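Local coordinates for methanol--corrinoid protein co-methyltransferase (Methanosarcina barkeri, PDB 2I2X) that transfers the methyl group of methanol to the cob(I)amide of its corrinoid partner protein MtaC, using a zinc site, in methanogenesis from methanol, at residues A[224-229]-A[236-241]; A[148-153]-A[201-206]; A[64-69]-A[106-111]. All coordinates share one frame; numbering follows the deposited sequence.

Contact 1: residues A[224-229]-A[236-241]; sequences NTAMFI and KNLAHT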
ATOM      1  N   ASN A 224      16.992  -4.845  13.696  1.00  6.76           N
ATOM      2  CA  ASN A 224      15.995  -3.925  13.121  1.00  8.29           C
ATOM      3  C   ASN A 224      15.773  -2.689  13.992  1.00  8.46           C
ATOM      4  O   ASN A 224      15.595  -1.587  13.454  1.00  8.09           O
ATOM      5  CB  ASN A 224      14.661  -4.579  12.639  1.00  7.99           C
ATOM      6  CG  ASN A 224      14.861  -5.566  11.437  1.00  9.88           C
ATOM      7  OD1 ASN A 224      15.845  -5.459  10.643  1.00  8.01           O
ATOM      8  ND2 ASN A 224      13.928  -6.548  11.317  1.00  7.91           N
ATOM      9  N   THR A 225      15.814  -2.862  15.322  1.00  8.86           N
ATOM     10  CA  THR A 225      15.731  -1.728  16.237  1.00  9.07           C
ATOM     11  C   THR A 225      16.851  -0.727  15.927  1.00  9.69           C
ATOM     12  O   THR A 225      16.611   0.488  15.824  1.00  9.44           O
ATOM     13  CB  THR A 225      15.734  -2.113  17.749  1.00  9.56           C
ATOM     14  OG1 THR A 225      14.623  -2.973  18.069  1.00  7.83           O
ATOM     15  CG2 THR A 225      15.624  -0.829  18.629  1.00  8.49           C
ATOM     16  N   ALA A 226      18.057  -1.231  15.723  1.00  9.90           N
ATOM     17  CA  ALA A 226      19.143  -0.332  15.370  1.00 10.91           C
ATOM     18  C   ALA A 226      18.832   0.405  14.056  1.00 11.61           C
ATOM     19  O   ALA A 226      19.075   1.604  13.939  1.00 12.67           O
ATOM     20  CB  ALA A 226      20.451  -1.081  15.294  1.00 10.44           C
ATOM     21  N   MET A 227      18.274  -0.299  13.075  1.00 12.28           N
ATOM     22  CA  MET A 227      17.980   0.293  11.775  1.00 12.81           C
ATOM     23  C   MET A 227      16.868   1.335  11.864  1.00 13.45           C
ATOM     24  O   MET A 227      16.924   2.370  11.204  1.00 13.45           O
ATOM     25  CB  MET A 227      17.585  -0.799  10.769  1.00 13.37           C
ATOM     26  CG  MET A 227      17.139  -0.259   9.401  1.00 12.36           C
ATOM     27  SD  MET A 227      16.871  -1.547   8.170  1.00 13.71           S
ATOM     28  CE  MET A 227      15.204  -2.025   8.581  1.00 10.98           C
ATOM     29  N   PHE A 228      15.865   1.066  12.692  1.00 13.85           N
ATOM     30  CA  PHE A 228      14.733   1.956  12.763  1.00 14.72           C
ATOM     31  C   PHE A 228      15.088   3.250  13.480  1.00 14.74           C
ATOM     32  O   PHE A 228      14.706   4.330  13.037  1.00 15.40           O
ATOM     33  CB  PHE A 228      13.504   1.269  13.374  1.00 15.11           C
ATOM     34  CG  PHE A 228      12.235   2.022  13.133  1.00 17.49           C
ATOM     35  CD1 PHE A 228      11.847   3.074  13.983  1.00 18.98           C
ATOM     36  CD2 PHE A 228      11.432   1.733  12.017  1.00 19.03           C
ATOM     37  CE1 PHE A 228      10.655   3.801  13.739  1.00 18.26           C
ATOM     38  CE2 PHE A 228      10.244   2.458  11.777  1.00 17.93           C
ATOM     39  CZ  PHE A 228       9.865   3.490  12.632  1.00 17.22           C
ATOM     40  N   ILE A 229      15.823   3.135  14.582  1.00 14.87           N
ATOM     41  CA  ILE A 229      16.439   4.286  15.234  1.00 14.24           C
ATOM     42  C   ILE A 229      17.380   5.054  14.278  1.00 13.58           C
ATOM     43  O   ILE A 229      17.426   6.275  14.308  1.00 12.77           O
ATOM     44  CB  ILE A 229      17.264   3.852  16.462  1.00 14.66           C
ATOM     45  CG1 ILE A 229      16.396   3.100  17.483  1.00 14.96           C
ATOM     46  CG2 ILE A 229      17.924   5.079  17.119  1.00 14.43           C
ATOM     47  CD1 ILE A 229      17.241   2.563  18.693  1.00 16.01           C
ATOM     48  N   LYS A 236      19.202  11.892  13.002  1.00 14.46           N
ATOM     49  CA  LYS A 236      20.341  12.123  13.845  1.00 14.45           C
ATOM     50  C   LYS A 236      20.258  11.248  15.105  1.00 13.95           C
ATOM     51  O   LYS A 236      20.724  11.631  16.153  1.00 13.57           O
ATOM     52  CB  LYS A 236      20.430  13.612  14.184  1.00 14.59           C
ATOM     53  CG  LYS A 236      19.135  14.206  14.743  1.00 15.71           C
ATOM     54  CD  LYS A 236      19.223  15.724  14.864  1.00 18.75           C
ATOM     55  CE  LYS A 236      18.024  16.280  15.616  1.00 20.89           C
ATOM     56  NZ  LYS A 236      17.837  17.733  15.325  1.00 21.54           N
ATOM     57  N   ASN A 237      19.666  10.063  15.000  1.00 13.51           N
ATOM     58  CA  ASN A 237      19.527   9.236  16.188  1.00 12.89           C
ATOM     59  C   ASN A 237      20.511   8.070  16.346  1.00 12.24           C
ATOM     60  O   ASN A 237      20.719   7.580  17.455  1.00 11.86           O
ATOM     61  CB  ASN A 237      18.076   8.808  16.382  1.00 12.86           C
ATOM     62  CG  ASN A 237      17.165   9.986  16.766  1.00 14.84           C
ATOM     63  OD1 ASN A 237      17.604  10.970  17.395  1.00 17.32           O
ATOM     64  ND2 ASN A 237      15.897   9.898  16.376  1.00 13.90           N
ATOM     65  N   LEU A 238      21.121   7.639  15.240  1.00 11.04           N
ATOM     66  CA  LEU A 238      22.097   6.549  15.260  1.00 10.26           C
ATOM     67  C   LEU A 238      22.814   6.547  13.914  1.00 10.77           C
ATOM     68  O   LEU A 238      22.166   6.467  12.854  1.00 10.96           O
ATOM     69  CB  LEU A 238      21.430   5.183  15.489  1.00  8.86           C
ATOM     70  CG  LEU A 238      22.435   4.025  15.555  1.00  8.51           C
ATOM     71  CD1 LEU A 238      23.297   4.049  16.869  1.00  3.90           C
ATOM     72  CD2 LEU A 238      21.740   2.677  15.408  1.00  6.94           C
ATOM     73  N   ALA A 239      24.140   6.630  13.951  1.00 10.30           N
ATOM     74  CA  ALA A 239      24.918   6.690  12.728  1.00 10.03           C
ATOM     75  C   ALA A 239      24.661   5.410  11.963  1.00  9.96           C
ATOM     76  O   ALA A 239      24.641   4.312  12.545  1.00 10.07           O
ATOM     77  CB  ALA A 239      26.421   6.817  13.035  1.00 10.06           C
ATOM     78  N   HIS A 240      24.504   5.552  10.656  1.00  8.92           N
ATOM     79  CA  HIS A 240      24.202   4.425   9.831  1.00  8.15           C
ATOM     80  C   HIS A 240      25.354   3.442   9.800  1.00  7.80           C
ATOM     81  O   HIS A 240      25.138   2.216   9.686  1.00  8.12           O
ATOM     82  CB  HIS A 240      23.736   4.907   8.462  1.00  8.41           C
ATOM     83  CG  HIS A 240      22.361   5.518   8.491  1.00  8.91           C
ATOM     84  ND1 HIS A 240      21.587   5.687   7.358  1.00 10.49           N
ATOM     85  CD2 HIS A 240      21.616   5.985   9.523  1.00  7.93           C
ATOM     86  CE1 HIS A 240      20.431   6.238   7.692  1.00  8.97           C
ATOM     87  NE2 HIS A 240      20.427   6.436   8.997  1.00  9.60           N
ATOM     88  N   THR A 241      26.568   3.956   9.981  1.00  6.99           N
ATOM     89  CA  THR A 241      27.740   3.106  10.063  1.00  6.62           C
ATOM     90  C   THR A 241      27.750   2.236  11.326  1.00  7.24           C
ATOM     91  O   THR A 241      28.492   1.274  11.364  1.00  7.96           O
ATOM     92  CB  THR A 241      29.046   3.885   9.960  1.00  6.55           C
ATOM     93  OG1 THR A 241      28.972   5.058  10.771  1.00  6.00           O
ATOM     94  CG2 THR A 241      29.328   4.295   8.517  1.00  5.84           C
TER
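Leu238 holds CG anti to its backbone N (chi1 -178°), which sends the end of the side chain toward helix 220-230; CD2 is the branch that arrives at Ala226. Ile229 has CG2 in the same relation to its own N, with CG1 beside the N (chi1 -58°), and this methyl points at the loop 236-239. Leu238 CD2 lies 3.2 Å from Ala226 O, a close approach of a methyl to a helix carbonyl, and 4.0 Å from Ala226 CB. One branch of the leucine thus touches both backbone and side chain of the alanine. Ile229 CG2 meets Leu238 CB at 3.9 Å and Asn237 CB at 3.8 Å, and the Ile229 and Asn237 side chains cross at about a right angle. Asn237 CB also sits 3.3 Å from Ile229 O. The interface is buried and has no hydrogen bond across it. Asn237 OD1 bonds to Tyr88 OH of a neighbouring subunit. The contact packs the return loop against the last turns of helix 220-230, whose Thr225 and Phe228 touch the bound corrinoid. Val176 of helix 169-176 lies against both Ile229 and Leu238, while helix 240-259 starts just beyond Ala239, its N-cap residue.

Contact 2: residues A[148-153]-A[201-206]; sequences EAFEQC and TDISKI
Phe150 lays one ring face against Ile203. Ile203 CG1 stands over the middle of the ring, 3.7 Å from its centroid and 10° off the normal, a CH-pi contact. The chain then runs on toward the far end of the ring, where Ile203 CD1 is 3.5 Å from Phe150 CZ. On the near side Ile203 CG2 is 4.1 Å from Phe150 CD1, so all three outer carbons of the isoleucine follow the ring. A second meeting point uses the next residue of one helix, Glu151, and Ile206, one turn on from Ile203 in the other. Ile206 CG2 fits tightly against the start of the Glu151 side chain, 3.4 Å from Glu151 CB and 3.6 Å from Glu151 CA. Beyond CG the glutamate chain is extended, and its OE1 forms a salt bridge with Lys209, which lies on the same helix as Ile206. This adds a polar tie beside the apolar contact. Behind the first shell, Phe146 packs edge-to-face with Phe150. The axes of segments 148-153 and 201-206 are 9.8 Å apart and 21° from parallel. Their helices, 143-155 and 181-210, are both outer helices of the TIM barrel, with strand 160-163 and helix 169-176 between them in sequence. That strand lies beneath, with Val163 touching both Phe150 and Ile203.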
ATOM      1  N   GLU A 148       4.286 -24.969  23.803  1.00 18.45           N
ATOM      2  CA  GLU A 148       2.922 -25.409  23.531  1.00 19.16           C
ATOM      3  C   GLU A 148       2.335 -24.602  22.380  1.00 18.77           C
ATOM      4  O   GLU A 148       1.551 -25.126  21.589  1.00 18.44           O
ATOM      5  CB  GLU A 148       2.019 -25.202  24.744  1.00 19.99           C
ATOM      6  CG  GLU A 148       2.168 -26.184  25.867  1.00 24.45           C
ATOM      7  CD  GLU A 148       1.258 -25.861  27.067  1.00 29.66           C
ATOM      8  OE1 GLU A 148       0.045 -25.596  26.856  1.00 32.07           O
ATOM      9  OE2 GLU A 148       1.761 -25.893  28.218  1.00 30.82           O
ATOM     10  N   ALA A 149       2.695 -23.324  22.293  1.00 18.07           N
ATOM     11  CA  ALA A 149       2.214 -22.521  21.190  1.00 18.49           C
ATOM     12  C   ALA A 149       2.718 -23.085  19.847  1.00 18.33           C
ATOM     13  O   ALA A 149       1.924 -23.255  18.904  1.00 18.45           O
ATOM     14  CB  ALA A 149       2.567 -21.051  21.365  1.00 18.27           C
ATOM     15  N   PHE A 150       4.009 -23.405  19.776  1.00 17.58           N
ATOM     16  CA  PHE A 150       4.565 -23.947  18.547  1.00 17.51           C
ATOM     17  C   PHE A 150       3.878 -25.257  18.238  1.00 17.48           C
ATOM     18  O   PHE A 150       3.454 -25.476  17.121  1.00 17.37           O
ATOM     19  CB  PHE A 150       6.081 -24.180  18.619  1.00 17.47           C
ATOM     20  CG  PHE A 150       6.906 -22.936  18.536  1.00 17.40           C
ATOM     21  CD1 PHE A 150       7.216 -22.360  17.294  1.00 15.99           C
ATOM     22  CD2 PHE A 150       7.422 -22.351  19.700  1.00 17.08           C
ATOM     23  CE1 PHE A 150       7.992 -21.207  17.207  1.00 13.73           C
ATOM     24  CE2 PHE A 150       8.208 -21.177  19.625  1.00 15.82           C
ATOM     25  CZ  PHE A 150       8.482 -20.604  18.366  1.00 15.22           C
ATOM     26  N   GLU A 151       3.743 -26.141  19.207  1.00 17.99           N
ATOM     27  CA  GLU A 151       3.241 -27.440  18.800  1.00 19.25           C
ATOM     28  C   GLU A 151       1.732 -27.498  18.514  1.00 18.79           C
ATOM     29  O   GLU A 151       1.286 -28.261  17.660  1.00 18.39           O
ATOM     30  CB  GLU A 151       3.769 -28.558  19.690  1.00 19.46           C
ATOM     31  CG  GLU A 151       2.813 -29.243  20.573  1.00 22.85           C
ATOM     32  CD  GLU A 151       3.533 -30.349  21.364  1.00 27.97           C
ATOM     33  OE1 GLU A 151       3.687 -31.482  20.828  1.00 27.80           O
ATOM     34  OE2 GLU A 151       3.955 -30.062  22.511  1.00 28.56           O
ATOM     35  N   GLN A 152       0.964 -26.658  19.201  1.00 18.70           N
ATOM     36  CA  GLN A 152      -0.463 -26.597  18.981  1.00 18.97           C
ATOM     37  C   GLN A 152      -0.774 -26.032  17.603  1.00 18.46           C
ATOM     38  O   GLN A 152      -1.639 -26.573  16.907  1.00 18.05           O
ATOM     39  CB  GLN A 152      -1.154 -25.787  20.067  1.00 19.64           C
ATOM     40  CG  GLN A 152      -1.225 -26.493  21.408  1.00 22.95           C
ATOM     41  CD  GLN A 152      -2.117 -27.691  21.346  1.00 29.07           C
ATOM     42  OE1 GLN A 152      -3.272 -27.593  20.898  1.00 31.54           O
ATOM     43  NE2 GLN A 152      -1.594 -28.852  21.776  1.00 30.32           N
ATOM     44  N   CYS A 153      -0.060 -24.971  17.208  1.00 17.93           N
ATOM     45  CA  CYS A 153      -0.230 -24.374  15.880  1.00 17.13           C
ATOM     46  C   CYS A 153       0.215 -25.341  14.815  1.00 17.39           C
ATOM     47  O   CYS A 153      -0.385 -25.417  13.731  1.00 17.09           O
ATOM     48  CB  CYS A 153       0.568 -23.095  15.748  1.00 16.82           C
ATOM     49  SG  CYS A 153      -0.123 -21.782  16.741  1.00 15.08           S
ATOM     50  N   THR A 201      16.568 -25.752  19.171  1.00 12.26           N
ATOM     51  CA  THR A 201      16.677 -27.170  19.383  1.00 10.99           C
ATOM     52  C   THR A 201      15.304 -27.707  19.719  1.00 11.22           C
ATOM     53  O   THR A 201      14.852 -28.689  19.145  1.00 11.96           O
ATOM     54  CB  THR A 201      17.657 -27.440  20.524  1.00 11.57           C
ATOM     55  OG1 THR A 201      18.957 -26.974  20.117  1.00 11.67           O
ATOM     56  CG2 THR A 201      17.696 -28.954  20.891  1.00  7.68           C
ATOM     57  N   ASP A 202      14.626 -27.057  20.643  1.00 11.05           N
ATOM     58  CA  ASP A 202      13.292 -27.464  20.976  1.00 11.42           C
ATOM     59  C   ASP A 202      12.303 -27.252  19.829  1.00 12.21           C
ATOM     60  O   ASP A 202      11.477 -28.148  19.574  1.00 12.53           O
ATOM     61  CB  ASP A 202      12.825 -26.727  22.208  1.00 11.95           C
ATOM     62  CG  ASP A 202      13.559 -27.154  23.454  1.00 13.03           C
ATOM     63  OD1 ASP A 202      14.094 -28.299  23.506  1.00 16.92           O
ATOM     64  OD2 ASP A 202      13.607 -26.325  24.385  1.00 13.03           O
ATOM     65  N   ILE A 203      12.384 -26.101  19.132  1.00 12.22           N
ATOM     66  CA  ILE A 203      11.436 -25.814  18.027  1.00 11.88           C
ATOM     67  C   ILE A 203      11.517 -26.882  16.940  1.00 12.31           C
ATOM     68  O   ILE A 203      10.499 -27.410  16.521  1.00 11.47           O
ATOM     69  CB  ILE A 203      11.558 -24.398  17.431  1.00 10.83           C
ATOM     70  CG1 ILE A 203      11.074 -23.365  18.452  1.00 10.76           C
ATOM     71  CG2 ILE A 203      10.702 -24.301  16.187  1.00 10.09           C
ATOM     72  CD1 ILE A 203      11.737 -21.987  18.373  1.00  6.26           C
ATOM     73  N   SER A 204      12.734 -27.222  16.536  1.00 13.86           N
ATOM     74  CA  SER A 204      12.979 -28.252  15.522  1.00 15.79           C
ATOM     75  C   SER A 204      12.461 -29.647  15.916  1.00 16.59           C
ATOM     76  O   SER A 204      11.813 -30.338  15.119  1.00 15.81           O
ATOM     77  CB  SER A 204      14.464 -28.308  15.227  1.00 15.80           C
ATOM     78  OG  SER A 204      14.901 -27.062  14.697  1.00 18.12           O
ATOM     79  N   LYS A 205      12.741 -30.041  17.159  1.00 18.01           N
ATOM     80  CA  LYS A 205      12.176 -31.259  17.748  1.00 19.06           C
ATOM     81  C   LYS A 205      10.637 -31.314  17.523  1.00 18.85           C
ATOM     82  O   LYS A 205      10.072 -32.339  17.086  1.00 18.59           O
ATOM     83  CB  LYS A 205      12.510 -31.261  19.231  1.00 19.39           C
ATOM     84  CG  LYS A 205      12.882 -32.581  19.775  1.00 23.17           C
ATOM     85  CD  LYS A 205      14.141 -32.466  20.651  1.00 28.22           C
ATOM     86  CE  LYS A 205      13.827 -32.142  22.128  1.00 31.95           C
ATOM     87  NZ  LYS A 205      15.074 -32.258  22.971  1.00 33.11           N
ATOM     88  N   ILE A 206       9.969 -30.202  17.798  1.00 18.47           N
ATOM     89  CA  ILE A 206       8.525 -30.117  17.605  1.00 18.92           C
ATOM     90  C   ILE A 206       8.107 -30.211  16.135  1.00 19.63           C
ATOM     91  O   ILE A 206       7.136 -30.906  15.797  1.00 19.87           O
ATOM     92  CB  ILE A 206       7.962 -28.853  18.262  1.00 18.97           C
ATOM     93  CG1 ILE A 206       7.995 -29.022  19.792  1.00 16.86           C
ATOM     94  CG2 ILE A 206       6.540 -28.544  17.756  1.00 18.11           C
ATOM     95  CD1 ILE A 206       7.981 -27.708  20.551  1.00 15.28           C
TER

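Contact 3: residues A[64-69]-A[106-111]; sequences RITTDV and KTIMEK
Thr66 puts its methyl CG2 between Ile108 and Met109. Thr66 CG2 is 3.8 Å from Ile108 CG2 and 4.0 Å from Met109 CG and CE. The methionine crosses the threonine at about a right angle, its extended chain touching the methyl with CG and again with CE. With OG1 set beside the backbone N (chi1 -51°), Thr66 turns its methyl rather than its hydroxyl to these two residues. Thr67 works the other way. Thr67 OG1 is 3.6 Å from Ile108 CD1 and 3.9 Å from Ile108 CG2. Ile108 is therefore touched by a methyl of one threonine and the hydroxyl oxygen of the other. Each hydroxyl has its main bond one turn back in its own helix: Thr66 OG1 to Tyr62 O and Thr67 OG1 to Glu63 O. Thr66 OG1 has a second, weak bond to Gln105 OE1 of the other helix. No hydrogen bond joins the two segments. Their axes approach to 9.4 Å and run nearly parallel at 20°, as for neighbouring outer helices of a TIM barrel. Helices 55-76 and 95-116 both rest on strand 80-86, where Leu83 touches Thr66 and Met109; helix 325-345 packs against helix 55-76 through Val326.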
ATOM      1  N   ARG A  64     -11.425 -13.400   7.512  1.00 11.70           N
ATOM      2  CA  ARG A  64     -11.673 -12.399   6.491  1.00 12.12           C
ATOM      3  C   ARG A  64     -10.383 -12.136   5.717  1.00 11.48           C
ATOM      4  O   ARG A  64     -10.414 -12.021   4.489  1.00 10.88           O
ATOM      5  CB  ARG A  64     -12.224 -11.107   7.106  1.00 12.98           C
ATOM      6  CG  ARG A  64     -13.691 -11.186   7.475  1.00 15.13           C
ATOM      7  CD  ARG A  64     -14.107 -10.030   8.375  1.00 20.63           C
ATOM      8  NE  ARG A  64     -15.554 -10.056   8.516  1.00 26.59           N
ATOM      9  CZ  ARG A  64     -16.286  -9.247   9.274  1.00 29.31           C
ATOM     10  NH1 ARG A  64     -15.711  -8.303  10.014  1.00 29.90           N
ATOM     11  NH2 ARG A  64     -17.617  -9.395   9.270  1.00 29.54           N
ATOM     12  N   ILE A  65      -9.263 -12.079   6.450  1.00 10.69           N
ATOM     13  CA  ILE A  65      -7.948 -11.813   5.877  1.00 10.21           C
ATOM     14  C   ILE A  65      -7.635 -12.922   4.867  1.00 10.29           C
ATOM     15  O   ILE A  65      -7.265 -12.644   3.717  1.00 10.29           O
ATOM     16  CB  ILE A  65      -6.845 -11.707   6.983  1.00 10.05           C
ATOM     17  CG1 ILE A  65      -6.986 -10.400   7.788  1.00  9.68           C
ATOM     18  CG2 ILE A  65      -5.470 -11.767   6.383  1.00  8.63           C
ATOM     19  CD1 ILE A  65      -6.281 -10.425   9.170  1.00  3.05           C
ATOM     20  N   THR A  66      -7.856 -14.168   5.292  1.00  9.77           N
ATOM     21  CA  THR A  66      -7.475 -15.328   4.530  1.00  9.50           C
ATOM     22  C   THR A  66      -8.316 -15.404   3.268  1.00  9.85           C
ATOM     23  O   THR A  66      -7.789 -15.593   2.164  1.00 10.60           O
ATOM     24  CB  THR A  66      -7.612 -16.629   5.350  1.00  9.39           C
ATOM     25  OG1 THR A  66      -6.937 -16.478   6.602  1.00 10.13           O
ATOM     26  CG2 THR A  66      -7.006 -17.802   4.613  1.00  7.59           C
ATOM     27  N   THR A  67      -9.619 -15.243   3.422  1.00  9.48           N
ATOM     28  CA  THR A  67     -10.484 -15.230   2.275  1.00  9.09           C
ATOM     29  C   THR A  67     -10.067 -14.122   1.329  1.00  9.11           C
ATOM     30  O   THR A  67      -9.945 -14.363   0.157  1.00  9.80           O
ATOM     31  CB  THR A  67     -11.966 -15.119   2.690  1.00  9.42           C
ATOM     32  OG1 THR A  67     -12.318 -16.305   3.423  1.00 11.39           O
ATOM     33  CG2 THR A  67     -12.877 -14.968   1.476  1.00  4.85           C
ATOM     34  N   ASP A  68      -9.818 -12.922   1.823  1.00  9.13           N
ATOM     35  CA  ASP A  68      -9.488 -11.798   0.935  1.00  9.74           C
ATOM     36  C   ASP A  68      -8.231 -11.995   0.070  1.00  9.61           C
ATOM     37  O   ASP A  68      -8.213 -11.668  -1.133  1.00  9.84           O
ATOM     38  CB  ASP A  68      -9.353 -10.519   1.749  1.00 10.00           C
ATOM     39  CG  ASP A  68     -10.692  -9.975   2.186  1.00 12.20           C
ATOM     40  OD1 ASP A  68     -11.736 -10.595   1.852  1.00 14.36           O
ATOM     41  OD2 ASP A  68     -10.705  -8.931   2.874  1.00 13.61           O
ATOM     42  N   VAL A  69      -7.203 -12.539   0.704  1.00  9.26           N
ATOM     43  CA  VAL A  69      -5.961 -12.907   0.062  1.00  9.12           C
ATOM     44  C   VAL A  69      -6.159 -14.006  -0.989  1.00  9.71           C
ATOM     45  O   VAL A  69      -5.722 -13.847  -2.141  1.00 10.47           O
ATOM     46  CB  VAL A  69      -4.932 -13.426   1.123  1.00  9.40           C
ATOM     47  CG1 VAL A  69      -3.683 -13.935   0.436  1.00  7.67           C
ATOM     48  CG2 VAL A  69      -4.594 -12.346   2.137  1.00  6.89           C
ATOM     49  N   LYS A 106      -6.219 -22.487   7.572  1.00 13.35           N
ATOM     50  CA  LYS A 106      -5.922 -23.643   6.705  1.00 12.90           C
ATOM     51  C   LYS A 106      -7.159 -24.212   6.008  1.00 13.05           C
ATOM     52  O   LYS A 106      -7.072 -24.679   4.854  1.00 12.98           O
ATOM     53  CB  LYS A 106      -5.197 -24.771   7.462  1.00 12.69           C
ATOM     54  CG  LYS A 106      -4.488 -25.765   6.530  1.00 12.31           C
ATOM     55  CD  LYS A 106      -3.515 -24.960   5.620  1.00 14.27           C
ATOM     56  CE  LYS A 106      -2.484 -25.806   4.980  1.00 15.70           C
ATOM     57  NZ  LYS A 106      -1.437 -26.265   5.966  1.00 16.62           N
ATOM     58  N   THR A 107      -8.294 -24.183   6.712  1.00 12.73           N
ATOM     59  CA  THR A 107      -9.556 -24.681   6.177  1.00 12.76           C
ATOM     60  C   THR A 107      -9.899 -23.917   4.885  1.00 13.31           C
ATOM     61  O   THR A 107     -10.198 -24.524   3.862  1.00 13.09           O
ATOM     62  CB  THR A 107     -10.720 -24.581   7.222  1.00 12.87           C
ATOM     63  OG1 THR A 107     -10.422 -25.368   8.394  1.00 13.16           O
ATOM     64  CG2 THR A 107     -12.055 -25.026   6.612  1.00 11.11           C
ATOM     65  N   ILE A 108      -9.831 -22.590   4.939  1.00 13.62           N
ATOM     66  CA  ILE A 108     -10.107 -21.768   3.764  1.00 14.23           C
ATOM     67  C   ILE A 108      -9.068 -22.025   2.655  1.00 15.17           C
ATOM     68  O   ILE A 108      -9.435 -22.181   1.474  1.00 15.80           O
ATOM     69  CB  ILE A 108     -10.162 -20.281   4.141  1.00 14.17           C
ATOM     70  CG1 ILE A 108     -11.428 -20.010   4.968  1.00 12.66           C
ATOM     71  CG2 ILE A 108     -10.026 -19.390   2.912  1.00 12.75           C
ATOM     72  CD1 ILE A 108     -11.321 -18.800   5.874  1.00 12.17           C
ATOM     73  N   MET A 109      -7.796 -22.105   3.048  1.00 14.91           N
ATOM     74  CA  MET A 109      -6.698 -22.322   2.108  1.00 15.06           C
ATOM     75  C   MET A 109      -6.894 -23.611   1.357  1.00 15.36           C
ATOM     76  O   MET A 109      -6.617 -23.669   0.152  1.00 15.65           O
ATOM     77  CB  MET A 109      -5.327 -22.320   2.816  1.00 14.82           C
ATOM     78  CG  MET A 109      -4.906 -20.959   3.369  1.00 13.77           C
ATOM     79  SD  MET A 109      -3.312 -21.025   4.224  1.00 15.23           S
ATOM     80  CE  MET A 109      -3.519 -19.620   5.285  1.00 17.12           C
ATOM     81  N   GLU A 110      -7.383 -24.638   2.058  1.00 16.33           N
ATOM     82  CA  GLU A 110      -7.717 -25.950   1.434  1.00 16.78           C
ATOM     83  C   GLU A 110      -8.843 -25.824   0.437  1.00 16.33           C
ATOM     84  O   GLU A 110      -8.739 -26.345  -0.670  1.00 16.57           O
ATOM     85  CB  GLU A 110      -8.067 -27.012   2.469  1.00 16.52           C
ATOM     86  CG  GLU A 110      -6.829 -27.670   3.071  1.00 19.57           C
ATOM     87  CD  GLU A 110      -6.984 -28.178   4.528  1.00 20.64           C
ATOM     88  OE1 GLU A 110      -7.953 -27.858   5.244  1.00 20.32           O
ATOM     89  OE2 GLU A 110      -6.081 -28.910   4.963  1.00 24.72           O
ATOM     90  N   LYS A 111      -9.908 -25.123   0.812  1.00 15.88           N
ATOM     91  CA  LYS A 111     -11.006 -24.933  -0.109  1.00 16.40           C
ATOM     92  C   LYS A 111     -10.496 -24.328  -1.453  1.00 15.79           C
ATOM     93  O   LYS A 111     -10.881 -24.805  -2.528  1.00 15.41           O
ATOM     94  CB  LYS A 111     -12.140 -24.111   0.542  1.00 17.32           C
ATOM     95  CG  LYS A 111     -13.367 -23.849  -0.381  1.00 21.65           C
ATOM     96  CD  LYS A 111     -14.311 -22.709   0.104  1.00 27.88           C
ATOM     97  CE  LYS A 111     -15.180 -22.069  -1.059  1.00 31.03           C
ATOM     98  NZ  LYS A 111     -14.586 -20.803  -1.698  1.00 31.14           N
TER

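From the N terminus, contact 3 closes first. The 36 residues inside its loop include strand 80-86. Contact 2 closes next, around 47 residues that include strand 160-163. Contact 1 comes last and spans six residues at the turn between helices 220-230 and 240-259. The three are in series; none nests or crosses. Contacts 2 and 3 each join neighbouring, near-parallel helices on the outside of the barrel strands. Their nearest atoms are about 8 Å apart, and helix 95-116 also touches helix 143-155 where Ala99 meets Gln152. Contact 1 lies on the opposite side of the chain's centre from both, next to the corrinoid.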